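PDB 6IYT: type I modular polyketide synthase from Streptomyces albus subsp. albus, which probably selects an extender unit, likely ethylmalonyl-CoA, through its acyltransferase domain and loads it onto the acyl carrier protein for salinomycin assembly. Local coordinates for residues 124-129 and 190-195; 183-188 and 212-217; 236-241 and 368-373; 348-353 and 377-382. One frame throughout, in Å; residues are numbered along the deposited sequence.

Interaction 1 (124-129 and 190-195); sequences VFPGQG and TVMVSL
Met192 reaches from its helix to Pro126 and Phe125, and the three buried residues make up the whole side-chain contact. The thioether does most of the touching. With CG beside the backbone N (chi1 -80°), the Met192 chain leaves the helix toward the strand, runs extended to SD, and then bends at its last torsion (chi3 -61°), which turns the methyl toward the oxygen end of the Pro126 carbonyl. As a result Met192 SD lies 3.3 Å from Pro126 O and its CE 3.4 Å from the same Pro126 O, while SD also meets the proline ring at CD, 3.7 Å away. Pro126 and Met192 lie alongside, their chains running in opposite senses. Pro126 O has no polar partner in the model, so sulfur and methyl are what cover it here.

This is a helix-on-sheet contact: helix 181-200 meets strand 120-125, an inner strand of the parallel sheet in the acyltransferase core, where the chain turns out into the GQG sequence at residues 127-129.

Phe125 touches the same helix differently. Its CD2 lies 4.1 Å from Met192 CB, and the ring edge, at CE2, faces Met192 O in the ring plane at 3.8 Å. That carbonyl also accepts a hydrogen bond from Ser394 OG. Ala218, Ala219 and Val222 of helix 215-223 pack against the Phe125 ring.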
loop_
_atom_site.group_PDB
_atom_site.type_symbol
_atom_site.label_atom_id
_atom_site.label_comp_id
_atom_site.label_asym_id
_atom_site.label_seq_id
_atom_site.Cartn_x
_atom_site.Cartn_y
_atom_site.Cartn_z
ATOM N N VAL A 124 1.641 5.267 2.624
ATOM C CA VAL A 124 2.881 4.808 2.011
ATOM C C VAL A 124 2.533 4.228 0.624
ATOM O O VAL A 124 1.710 3.347 0.500
ATOM C CB VAL A 124 3.543 3.709 2.846
ATOM C CG1 VAL A 124 4.820 3.204 2.180
ATOM C CG2 VAL A 124 3.810 4.203 4.258
ATOM N N PHE A 125 3.257 4.680 -0.388
ATOM C CA PHE A 125 3.005 4.303 -1.771
ATOM C C PHE A 125 4.273 3.733 -2.373
ATOM O O PHE A 125 5.234 4.476 -2.656
ATOM C CB PHE A 125 2.581 5.544 -2.559
ATOM C CG PHE A 125 1.298 6.146 -2.086
ATOM C CD1 PHE A 125 1.293 7.085 -1.043
ATOM C CD2 PHE A 125 0.070 5.688 -2.577
ATOM C CE1 PHE A 125 0.090 7.619 -0.587
ATOM C CE2 PHE A 125 -1.119 6.202 -2.106
ATOM C CZ PHE A 125 -1.113 7.122 -1.079
ATOM N N PRO A 126 4.364 2.405 -2.435
ATOM C CA PRO A 126 5.603 1.777 -2.935
ATOM C C PRO A 126 5.785 1.885 -4.446
ATOM O O PRO A 126 4.900 2.364 -5.161
ATOM C CB PRO A 126 5.457 0.309 -2.527
ATOM C CG PRO A 126 4.004 0.091 -2.296
ATOM C CD PRO A 126 3.343 1.424 -2.045
ATOM N N GLY A 127 6.905 1.413 -4.923
ATOM C CA GLY A 127 7.133 1.302 -6.377
ATOM C C GLY A 127 6.808 -0.091 -6.870
ATOM O O GLY A 127 5.832 -0.716 -6.430
ATOM N N GLN A 128 7.611 -0.597 -7.788
ATOM C CA GLN A 128 7.324 -1.898 -8.364
ATOM C C GLN A 128 7.634 -2.981 -7.357
ATOM O O GLN A 128 8.415 -2.774 -6.424
ATOM C CB GLN A 128 8.106 -2.112 -9.654
ATOM C CG GLN A 128 7.278 -1.868 -10.886
ATOM C CD GLN A 128 8.109 -1.715 -12.131
ATOM O OE1 GLN A 128 8.585 -2.705 -12.717
ATOM N NE2 GLN A 128 8.322 -0.496 -12.530
ATOM N N GLY A 129 6.945 -4.105 -7.482
ATOM C CA GLY A 129 7.099 -5.212 -6.540
ATOM C C GLY A 129 5.761 -5.588 -5.932
ATOM O O GLY A 129 5.594 -6.699 -5.371
ATOM N N THR A 190 -2.816 3.659 -10.757
ATOM C CA THR A 190 -4.267 3.715 -10.662
ATOM C C THR A 190 -4.732 2.906 -9.482
ATOM O O THR A 190 -5.534 3.380 -8.692
ATOM C CB THR A 190 -4.957 3.210 -11.950
ATOM O OG1 THR A 190 -4.752 1.801 -12.091
ATOM C CG2 THR A 190 -4.409 3.901 -13.097
ATOM N N VAL A 191 -4.120 1.762 -9.281
ATOM C CA VAL A 191 -4.522 0.883 -8.195
ATOM C C VAL A 191 -4.164 1.515 -6.821
ATOM O O VAL A 191 -5.009 1.545 -5.904
ATOM C CB VAL A 191 -3.889 -0.502 -8.328
ATOM C CG1 VAL A 191 -4.019 -1.261 -7.042
ATOM C CG2 VAL A 191 -4.520 -1.274 -9.465
ATOM N N MET A 192 -2.977 2.119 -6.717
ATOM C CA MET A 192 -2.507 2.667 -5.399
ATOM C C MET A 192 -3.321 3.901 -4.994
ATOM O O MET A 192 -3.747 4.046 -3.839
ATOM C CB MET A 192 -1.033 3.026 -5.476
ATOM C CG MET A 192 -0.118 1.844 -5.325
ATOM S SD MET A 192 1.623 2.327 -5.136
ATOM C CE MET A 192 1.935 3.171 -6.650
ATOM N N VAL A 193 -3.606 4.747 -5.950
ATOM C CA VAL A 193 -4.411 5.897 -5.664
ATOM C C VAL A 193 -5.818 5.466 -5.275
ATOM O O VAL A 193 -6.431 6.055 -4.380
ATOM C CB VAL A 193 -4.462 6.855 -6.879
ATOM C CG1 VAL A 193 -5.471 7.966 -6.625
ATOM C CG2 VAL A 193 -3.075 7.438 -7.174
ATOM N N SER A 194 -6.369 4.468 -5.970
ATOM C CA SER A 194 -7.755 4.069 -5.719
ATOM C C SER A 194 -7.911 3.320 -4.409
ATOM O O SER A 194 -8.965 3.392 -3.760
ATOM C CB SER A 194 -8.289 3.201 -6.855
ATOM O OG SER A 194 -8.186 3.882 -8.086
ATOM N N LEU A 195 -6.870 2.602 -4.005
ATOM C CA LEU A 195 -6.890 1.916 -2.718
ATOM C C LEU A 195 -6.907 2.894 -1.555
ATOM O O LEU A 195 -7.563 2.651 -0.549
ATOM C CB LEU A 195 -5.728 0.937 -2.579
ATOM C CG LEU A 195 -5.739 -0.325 -3.406
ATOM C CD1 LEU A 195 -4.433 -1.075 -3.201
ATOM C CD2 LEU A 195 -6.901 -1.236 -3.076
#

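Interaction 2 (183-188 and 212-217); sequences ILQPVL and HSQGEI
Gln185 and Gln214 bring their amide groups together at an angle: the two planes are 37° apart, neither stacked in parallel nor perpendicular. Each chain is extended beyond CG, but they start differently. Gln185 has CG beside the backbone N and anti to the carbonyl carbon. In Gln214, CG sits between the backbone N and the carbonyl carbon (chi1 66°), which sends the side chain from the turn to the helix. One end of the Gln214 amide lies alongside the aliphatic part of its partner: the atom modelled as Gln214 OE1 is 3.3 Å from Gln185 CG, and it is 3.9 Å from Leu188 CD2 one helical turn on. The other end meets the amide of Gln185, with the atom modelled as Gln214 NE2 3.2 Å from Gln185 NE2.

The turn carrying Gln214 fits a nucleophile elbow, as in related acyltransferases. His212 to Gly215 form a type II' beta turn closed by Gly215 N to His212 O at 2.8 Å, and Ser213 at its tip has a positive phi (58°) and bonds through OG to His320 NE2. Gln185 stands just before Pro186, where helix 181-200 is kinked, and also packs on Val235 and Ser239 of helix 228-245.

Two amide nitrogens facing each other make a poor pair chemically, and the Gln214 amide is probably turned over in the model. Turned back, it would put an oxygen toward Gln185 NE2, so a hydrogen bond between these two buried side chains is possible but not established.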
loop_
_atom_site.group_PDB
_atom_site.type_symbol
_atom_site.label_atom_id
_atom_site.label_comp_id
_atom_site.label_asym_id
_atom_site.label_seq_id
_atom_site.Cartn_x
_atom_site.Cartn_y
_atom_site.Cartn_z
ATOM N N ILE A 183 3.083 -0.345 -19.241
ATOM C CA ILE A 183 1.689 -0.739 -18.912
ATOM C C ILE A 183 1.517 -0.854 -17.415
ATOM O O ILE A 183 0.558 -0.306 -16.831
ATOM C CB ILE A 183 1.324 -2.068 -19.569
ATOM C CG1 ILE A 183 1.636 -2.061 -21.091
ATOM C CG2 ILE A 183 -0.145 -2.403 -19.292
ATOM C CD1 ILE A 183 1.000 -0.951 -21.859
ATOM N N LEU A 184 2.492 -1.505 -16.777
ATOM C CA LEU A 184 2.462 -1.750 -15.339
ATOM C C LEU A 184 2.458 -0.474 -14.499
ATOM O O LEU A 184 1.689 -0.363 -13.520
ATOM C CB LEU A 184 3.656 -2.623 -14.950
ATOM C CG LEU A 184 3.753 -3.047 -13.507
ATOM C CD1 LEU A 184 2.519 -3.844 -13.147
ATOM C CD2 LEU A 184 5.025 -3.887 -13.306
ATOM N N GLN A 185 3.377 0.456 -14.777
ATOM C CA GLN A 185 3.486 1.617 -13.881
ATOM C C GLN A 185 2.172 2.430 -13.849
ATOM O O GLN A 185 1.704 2.780 -12.796
ATOM C CB GLN A 185 4.679 2.483 -14.210
ATOM C CG GLN A 185 6.002 1.780 -13.989
ATOM C CD GLN A 185 7.187 2.738 -13.884
ATOM O OE1 GLN A 185 7.020 3.958 -13.860
ATOM N NE2 GLN A 185 8.374 2.180 -13.730
ATOM N N PRO A 186 1.552 2.678 -15.014
ATOM C CA PRO A 186 0.316 3.441 -14.893
ATOM C C PRO A 186 -0.824 2.654 -14.268
ATOM O O PRO A 186 -1.684 3.246 -13.559
ATOM C CB PRO A 186 -0.010 3.823 -16.372
ATOM C CG PRO A 186 1.321 3.794 -17.061
ATOM C CD PRO A 186 2.011 2.601 -16.412
ATOM N N VAL A 187 -0.801 1.329 -14.418
ATOM C CA VAL A 187 -1.807 0.485 -13.751
ATOM C C VAL A 187 -1.588 0.471 -12.214
ATOM O O VAL A 187 -2.511 0.703 -11.464
ATOM C CB VAL A 187 -1.791 -0.929 -14.291
ATOM C CG1 VAL A 187 -2.541 -1.845 -13.360
ATOM C CG2 VAL A 187 -2.393 -0.957 -15.677
ATOM N N LEU A 188 -0.331 0.325 -11.785
ATOM C CA LEU A 188 0.020 0.432 -10.358
ATOM C C LEU A 188 -0.389 1.761 -9.749
ATOM O O LEU A 188 -0.861 1.802 -8.629
ATOM C CB LEU A 188 1.516 0.226 -10.168
ATOM C CG LEU A 188 2.069 -1.072 -9.585
ATOM C CD1 LEU A 188 1.149 -2.254 -9.673
ATOM C CD2 LEU A 188 3.461 -1.385 -10.129
ATOM N N HIS A 212 7.779 5.747 -2.732
ATOM C CA HIS A 212 9.055 5.089 -3.028
ATOM C C HIS A 212 9.209 5.029 -4.556
ATOM O O HIS A 212 8.336 4.490 -5.242
ATOM C CB HIS A 212 9.035 3.685 -2.436
ATOM C CG HIS A 212 10.340 2.994 -2.481
ATOM N ND1 HIS A 212 11.024 2.612 -1.339
ATOM C CD2 HIS A 212 11.131 2.665 -3.522
ATOM C CE1 HIS A 212 12.123 1.958 -1.693
ATOM N NE2 HIS A 212 12.192 1.952 -3.009
ATOM N N SER A 213 10.222 5.723 -5.095
ATOM C CA SER A 213 10.435 5.731 -6.549
ATOM C C SER A 213 9.159 6.259 -7.254
ATOM O O SER A 213 8.637 7.255 -6.853
ATOM C CB SER A 213 10.787 4.318 -7.009
ATOM O OG SER A 213 11.293 4.326 -8.334
ATOM N N GLN A 214 8.613 5.487 -8.214
ATOM C CA GLN A 214 7.391 5.863 -8.942
ATOM C C GLN A 214 6.202 6.059 -8.000
ATOM O O GLN A 214 5.249 6.809 -8.322
ATOM C CB GLN A 214 7.043 4.776 -9.997
ATOM C CG GLN A 214 6.667 3.460 -9.367
ATOM C CD GLN A 214 6.564 2.314 -10.335
ATOM O OE1 GLN A 214 5.448 1.911 -10.729
ATOM N NE2 GLN A 214 7.693 1.688 -10.627
ATOM N N GLY A 215 6.270 5.454 -6.814
ATOM C CA GLY A 215 5.226 5.628 -5.812
ATOM C C GLY A 215 5.000 7.081 -5.423
ATOM O O GLY A 215 3.951 7.440 -4.868
ATOM N N GLU A 216 6.044 7.885 -5.508
ATOM C CA GLU A 216 5.893 9.294 -5.165
ATOM C C GLU A 216 4.892 9.979 -6.088
ATOM O O GLU A 216 4.347 11.006 -5.739
ATOM C CB GLU A 216 7.243 10.006 -5.202
ATOM C CG GLU A 216 8.134 9.682 -4.005
ATOM C CD GLU A 216 9.181 10.756 -3.714
ATOM O OE1 GLU A 216 9.453 11.002 -2.515
ATOM O OE2 GLU A 216 9.655 11.434 -4.663
ATOM N N ILE A 217 4.732 9.470 -7.311
ATOM C CA ILE A 217 3.733 10.068 -8.239
ATOM C C ILE A 217 2.294 9.808 -7.718
ATOM O O ILE A 217 1.455 10.729 -7.639
ATOM C CB ILE A 217 3.878 9.505 -9.650
ATOM C CG1 ILE A 217 5.297 9.730 -10.180
ATOM C CG2 ILE A 217 2.845 10.126 -10.563
ATOM C CD1 ILE A 217 5.643 8.875 -11.391
#

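Interaction 3 (236-241 and 368-373); sequences VLRSQL and ENCRRP
Arg238 grips Asn369 end-on, both terminal nitrogens converging on one oxygen: NH1 lies 2.8 Å and NH2 2.9 Å from Asn369 OD1. In related acyltransferases an arginine at this place in the active-site cleft receives the carboxylate of the extender unit, and Arg238 probably has that part here. The N-H...O angles, near 140° in both bonds, show the bend expected when two donors share an acceptor. Asn369 OD1 lies close to the guanidinium plane, and the amide is turned only 15° from that plane, so the two flat groups are nearly coplanar. NH2 approaches almost along the C=O axis, while NH1 comes in from the side.

Cys370 adds the apolar half of the first shell. Its CB lies over one guanidinium face, toward the rim, 3.6 Å from Arg238 NH1. A bend at chi3 (70°) in an otherwise extended arginine chain brings the group there from helix 228-245.

One step out, the other end of the asparagine amide is fixed as well: Asn369 ND2 donates to Glu216 OE2 and Ser213 O, which ties the arginine's partner to the putative nucleophile turn. Beyond it, His320 bonds through ND1 to Arg372 O. Just past the end of helix 363-371, Arg372 turns back on it, its NH2 forming a salt bridge with Glu368 OE1, met on the syn side at 2.8 Å.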
loop_
_atom_site.group_PDB
_atom_site.type_symbol
_atom_site.label_atom_id
_atom_site.label_comp_id
_atom_site.label_asym_id
_atom_site.label_seq_id
_atom_site.Cartn_x
_atom_site.Cartn_y
_atom_site.Cartn_z
ATOM N N VAL A 236 2.875 7.865 -17.103
ATOM C CA VAL A 236 2.785 7.312 -18.448
ATOM C C VAL A 236 4.046 7.646 -19.244
ATOM O O VAL A 236 4.678 6.772 -19.802
ATOM C CB VAL A 236 1.544 7.827 -19.210
ATOM C CG1 VAL A 236 1.628 7.433 -20.703
ATOM C CG2 VAL A 236 0.274 7.257 -18.602
ATOM N N LEU A 237 4.443 8.900 -19.260
ATOM C CA LEU A 237 5.546 9.296 -20.130
ATOM C C LEU A 237 6.872 8.776 -19.632
ATOM O O LEU A 237 7.716 8.396 -20.423
ATOM C CB LEU A 237 5.612 10.801 -20.285
ATOM C CG LEU A 237 4.480 11.432 -21.076
ATOM C CD1 LEU A 237 4.709 12.947 -21.137
ATOM C CD2 LEU A 237 4.346 10.835 -22.473
ATOM N N ARG A 238 7.106 8.859 -18.332
ATOM C CA ARG A 238 8.339 8.361 -17.796
ATOM C C ARG A 238 8.496 6.858 -18.003
ATOM O O ARG A 238 9.553 6.401 -18.405
ATOM C CB ARG A 238 8.513 8.722 -16.342
ATOM C CG ARG A 238 9.984 8.704 -15.965
ATOM C CD ARG A 238 10.221 9.293 -14.581
ATOM N NE ARG A 238 9.702 8.424 -13.525
ATOM C CZ ARG A 238 9.834 8.697 -12.229
ATOM N NH1 ARG A 238 10.416 9.822 -11.863
ATOM N NH2 ARG A 238 9.431 7.817 -11.303
ATOM N N SER A 239 7.431 6.079 -17.753
ATOM C CA SER A 239 7.518 4.638 -17.943
ATOM C C SER A 239 7.681 4.260 -19.420
ATOM O O SER A 239 8.405 3.328 -19.742
ATOM C CB SER A 239 6.337 3.892 -17.296
ATOM O OG SER A 239 5.080 4.222 -17.875
ATOM N N GLN A 240 7.051 5.013 -20.311
ATOM C CA GLN A 240 7.274 4.812 -21.767
ATOM C C GLN A 240 8.724 5.107 -22.156
ATOM O O GLN A 240 9.351 4.342 -22.899
ATOM C CB GLN A 240 6.343 5.693 -22.583
ATOM C CG GLN A 240 6.422 5.422 -24.078
ATOM C CD GLN A 240 6.025 4.008 -24.436
ATOM O OE1 GLN A 240 4.861 3.588 -24.204
ATOM N NE2 GLN A 240 6.923 3.286 -25.087
ATOM N N LEU A 241 9.306 6.149 -21.574
ATOM C CA LEU A 241 10.741 6.462 -21.893
ATOM C C LEU A 241 11.625 5.311 -21.454
ATOM O O LEU A 241 12.517 4.857 -22.197
ATOM C CB LEU A 241 11.191 7.737 -21.221
ATOM C CG LEU A 241 12.638 8.122 -21.452
ATOM C CD1 LEU A 241 12.899 8.387 -22.915
ATOM C CD2 LEU A 241 12.995 9.328 -20.601
ATOM N N GLU A 368 15.294 13.755 -10.470
ATOM C CA GLU A 368 15.992 13.315 -9.260
ATOM C C GLU A 368 15.311 12.084 -8.662
ATOM O O GLU A 368 15.976 11.157 -8.193
ATOM C CB GLU A 368 16.025 14.439 -8.235
ATOM C CG GLU A 368 16.878 15.640 -8.637
ATOM C CD GLU A 368 18.342 15.299 -8.780
ATOM O OE1 GLU A 368 18.916 14.719 -7.816
ATOM O OE2 GLU A 368 18.942 15.676 -9.836
ATOM N N ASN A 369 13.984 12.061 -8.700
ATOM C CA ASN A 369 13.234 10.909 -8.177
ATOM C C ASN A 369 13.632 9.588 -8.853
ATOM O O ASN A 369 13.748 8.565 -8.177
ATOM C CB ASN A 369 11.750 11.164 -8.308
ATOM C CG ASN A 369 10.920 9.920 -8.130
ATOM O OD1 ASN A 369 10.646 9.185 -9.117
ATOM N ND2 ASN A 369 10.412 9.729 -6.943
ATOM N N CYS A 370 13.928 9.610 -10.157
ATOM C CA CYS A 370 14.319 8.377 -10.821
ATOM C C CYS A 370 15.818 8.161 -10.922
ATOM O O CYS A 370 16.260 7.054 -11.151
ATOM C CB CYS A 370 13.660 8.238 -12.166
ATOM S SG CYS A 370 14.203 9.378 -13.429
ATOM N N ARG A 371 16.596 9.171 -10.563
ATOM C CA ARG A 371 18.071 9.063 -10.589
ATOM C C ARG A 371 18.668 8.704 -9.260
ATOM O O ARG A 371 19.608 7.896 -9.187
ATOM C CB ARG A 371 18.686 10.375 -11.108
ATOM C CG ARG A 371 20.202 10.433 -11.003
ATOM C CD ARG A 371 20.887 9.419 -11.904
ATOM N NE ARG A 371 22.351 9.386 -11.705
ATOM C CZ ARG A 371 22.990 8.652 -10.784
ATOM N NH1 ARG A 371 24.325 8.643 -10.764
ATOM N NH2 ARG A 371 22.334 7.948 -9.870
ATOM N N ARG A 372 18.196 9.327 -8.204
ATOM C CA ARG A 372 18.801 9.137 -6.886
ATOM C C ARG A 372 18.327 7.847 -6.254
ATOM O O ARG A 372 17.156 7.494 -6.368
ATOM C CB ARG A 372 18.472 10.291 -5.985
ATOM C CG ARG A 372 18.874 11.640 -6.561
ATOM C CD ARG A 372 20.278 12.057 -6.113
ATOM N NE ARG A 372 21.332 11.544 -6.980
ATOM C CZ ARG A 372 21.762 12.156 -8.090
ATOM N NH1 ARG A 372 22.783 11.652 -8.780
ATOM N NH2 ARG A 372 21.166 13.249 -8.521
ATOM N N PRO A 373 19.198 7.210 -5.476
ATOM C CA PRO A 373 18.751 6.142 -4.552
ATOM C C PRO A 373 17.616 6.589 -3.661
ATOM O O PRO A 373 17.550 7.759 -3.252
ATOM C CB PRO A 373 20.014 5.838 -3.712
ATOM C CG PRO A 373 20.900 7.029 -3.901
ATOM C CD PRO A 373 20.624 7.530 -5.292
#

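Interaction 4 (348-353 and 377-382); sequences YSTVNG and EPVVRA
An ST turn at Ser349 shapes the loop that receives Val379, the main point at which helix 376-385 of the acyltransferase domain touches the loop. The valine stands with CG1 anti to the backbone N (chi1 170°), which splits its two methyls between neighbouring loop residues. CG1 of Val379 meets Tyr348 CB at 3.7 Å and lies oblique to the tyrosine ring. Val379 CG2 comes 3.3 Å from Ser349 O and 4.0 Å from Thr350 CG2, the Thr350 and Val379 side chains crossing at about a right angle. Gly353, with a positive phi, borders the contact, its CA 4.5 Å from Val379 CG2.

The side-chain hydroxyls have partners of their own: Tyr348 OH bonds to Asp386 OD2 and Thr350 OG1 to Gly211 O. The backbone adds Thr350 N to Glu216 OE1, so the loop is anchored both to strand 208-211 and to helix 215-223. On the helix, Arg381 forms salt bridges with Glu377 and with Asp410. One hydroxyl, also bonded to Tyr365 OH, serves two N-H groups of the turn: Ser349 OG accepts from Val351 N at 3.0 Å and from Asn352 N at 3.2 Å.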
loop_
_atom_site.group_PDB
_atom_site.type_symbol
_atom_site.label_atom_id
_atom_site.label_comp_id
_atom_site.label_asym_id
_atom_site.label_seq_id
_atom_site.Cartn_x
_atom_site.Cartn_y
_atom_site.Cartn_z
ATOM N N TYR A 348 6.667 13.584 2.422
ATOM C CA TYR A 348 8.001 13.349 2.948
ATOM C C TYR A 348 8.859 12.713 1.859
ATOM O O TYR A 348 8.749 11.537 1.573
ATOM C CB TYR A 348 7.958 12.432 4.194
ATOM C CG TYR A 348 7.655 13.135 5.502
ATOM C CD1 TYR A 348 6.456 13.724 5.714
ATOM C CD2 TYR A 348 8.565 13.118 6.537
ATOM C CE1 TYR A 348 6.174 14.387 6.910
ATOM C CE2 TYR A 348 8.274 13.695 7.753
ATOM C CZ TYR A 348 7.050 14.293 7.943
ATOM O OH TYR A 348 6.727 14.854 9.173
ATOM N N SER A 349 9.710 13.509 1.238
ATOM C CA SER A 349 10.440 13.051 0.059
ATOM C C SER A 349 11.455 11.998 0.436
ATOM O O SER A 349 12.254 12.207 1.362
ATOM C CB SER A 349 11.169 14.227 -0.609
ATOM O OG SER A 349 11.941 13.760 -1.682
ATOM N N THR A 350 11.471 10.905 -0.334
ATOM C CA THR A 350 12.545 9.883 -0.245
ATOM C C THR A 350 13.649 10.125 -1.275
ATOM O O THR A 350 14.594 9.319 -1.410
ATOM C CB THR A 350 11.969 8.511 -0.448
ATOM O OG1 THR A 350 11.285 8.461 -1.718
ATOM C CG2 THR A 350 11.002 8.204 0.662
ATOM N N VAL A 351 13.589 11.284 -1.924
ATOM C CA VAL A 351 14.612 11.720 -2.835
ATOM C C VAL A 351 15.608 12.628 -2.126
ATOM O O VAL A 351 16.801 12.416 -2.218
ATOM C CB VAL A 351 13.980 12.487 -4.011
ATOM C CG1 VAL A 351 15.022 12.950 -4.987
ATOM C CG2 VAL A 351 12.941 11.626 -4.684
ATOM N N ASN A 352 15.115 13.621 -1.385
ATOM C CA ASN A 352 16.019 14.598 -0.741
ATOM C C ASN A 352 15.844 14.696 0.770
ATOM O O ASN A 352 16.516 15.477 1.418
ATOM C CB ASN A 352 15.891 15.968 -1.388
ATOM C CG ASN A 352 14.493 16.538 -1.300
ATOM O OD1 ASN A 352 13.734 16.221 -0.399
ATOM N ND2 ASN A 352 14.128 17.332 -2.294
ATOM N N GLY A 353 14.901 13.931 1.316
ATOM C CA GLY A 353 14.767 13.806 2.757
ATOM C C GLY A 353 14.141 15.047 3.391
ATOM O O GLY A 353 14.051 15.150 4.636
ATOM N N GLU A 377 14.348 4.328 4.445
ATOM C CA GLU A 377 14.658 4.080 5.858
ATOM C C GLU A 377 14.872 5.362 6.706
ATOM O O GLU A 377 14.232 5.518 7.725
ATOM C CB GLU A 377 15.862 3.133 5.994
ATOM C CG GLU A 377 16.338 2.961 7.424
ATOM C CD GLU A 377 17.649 2.180 7.503
ATOM O OE1 GLU A 377 18.253 1.933 6.446
ATOM O OE2 GLU A 377 18.060 1.805 8.614
ATOM N N PRO A 378 15.650 6.347 6.197
ATOM C CA PRO A 378 15.812 7.585 6.976
ATOM C C PRO A 378 14.508 8.405 7.091
ATOM O O PRO A 378 14.271 9.082 8.090
ATOM C CB PRO A 378 16.870 8.368 6.204
ATOM C CG PRO A 378 17.465 7.428 5.217
ATOM C CD PRO A 378 16.571 6.265 5.046
ATOM N N VAL A 379 13.664 8.316 6.091
ATOM C CA VAL A 379 12.402 9.008 6.138
ATOM C C VAL A 379 11.433 8.321 7.124
ATOM O O VAL A 379 10.748 8.995 7.884
ATOM C CB VAL A 379 11.785 9.117 4.730
ATOM C CG1 VAL A 379 10.359 9.630 4.815
ATOM C CG2 VAL A 379 12.646 10.037 3.866
ATOM N N VAL A 380 11.463 6.997 7.200
ATOM C CA VAL A 380 10.691 6.301 8.214
ATOM C C VAL A 380 11.122 6.768 9.624
ATOM O O VAL A 380 10.292 7.013 10.481
ATOM C CB VAL A 380 10.854 4.786 8.105
ATOM C CG1 VAL A 380 10.149 4.079 9.256
ATOM C CG2 VAL A 380 10.294 4.310 6.785
ATOM N N ARG A 381 12.427 6.825 9.851
ATOM C CA ARG A 381 12.948 7.339 11.122
ATOM C C ARG A 381 12.410 8.750 11.415
ATOM O O ARG A 381 11.967 9.044 12.519
ATOM C CB ARG A 381 14.473 7.356 11.093
ATOM C CG ARG A 381 15.111 6.006 11.018
ATOM C CD ARG A 381 16.625 6.102 11.036
ATOM N NE ARG A 381 17.199 4.813 10.729
ATOM C CZ ARG A 381 17.440 3.873 11.637
ATOM N NH1 ARG A 381 17.834 2.664 11.258
ATOM N NH2 ARG A 381 17.299 4.148 12.935
ATOM N N ALA A 382 12.435 9.607 10.414
ATOM C CA ALA A 382 12.032 10.955 10.595
ATOM C C ALA A 382 10.524 11.035 10.879
ATOM O O ALA A 382 10.074 11.828 11.734
ATOM C CB ALA A 382 12.402 11.760 9.379
#

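Interaction 1 lies deepest, its centre about 6 Å from the centre of the chain, against about 20 Å for interaction 3, whose touching residues are buried too; interaction 4 alone has an exposed residue at its edge. Interactions 1 and 2 share helix 181-200 and join directly through Phe125 O to His212 N. Chemistry changes with place: a helix thioether against a phenylalanine and proline at a strand's end in interaction 1, two amides beside the elbow in interaction 2, a bonded guanidinium in interaction 3, valine methyls in interaction 4. Glu216 connects three of them, since its carboxylate, within the segments of interaction 2, bonds to Asn369 of interaction 3 and Thr350 of interaction 4.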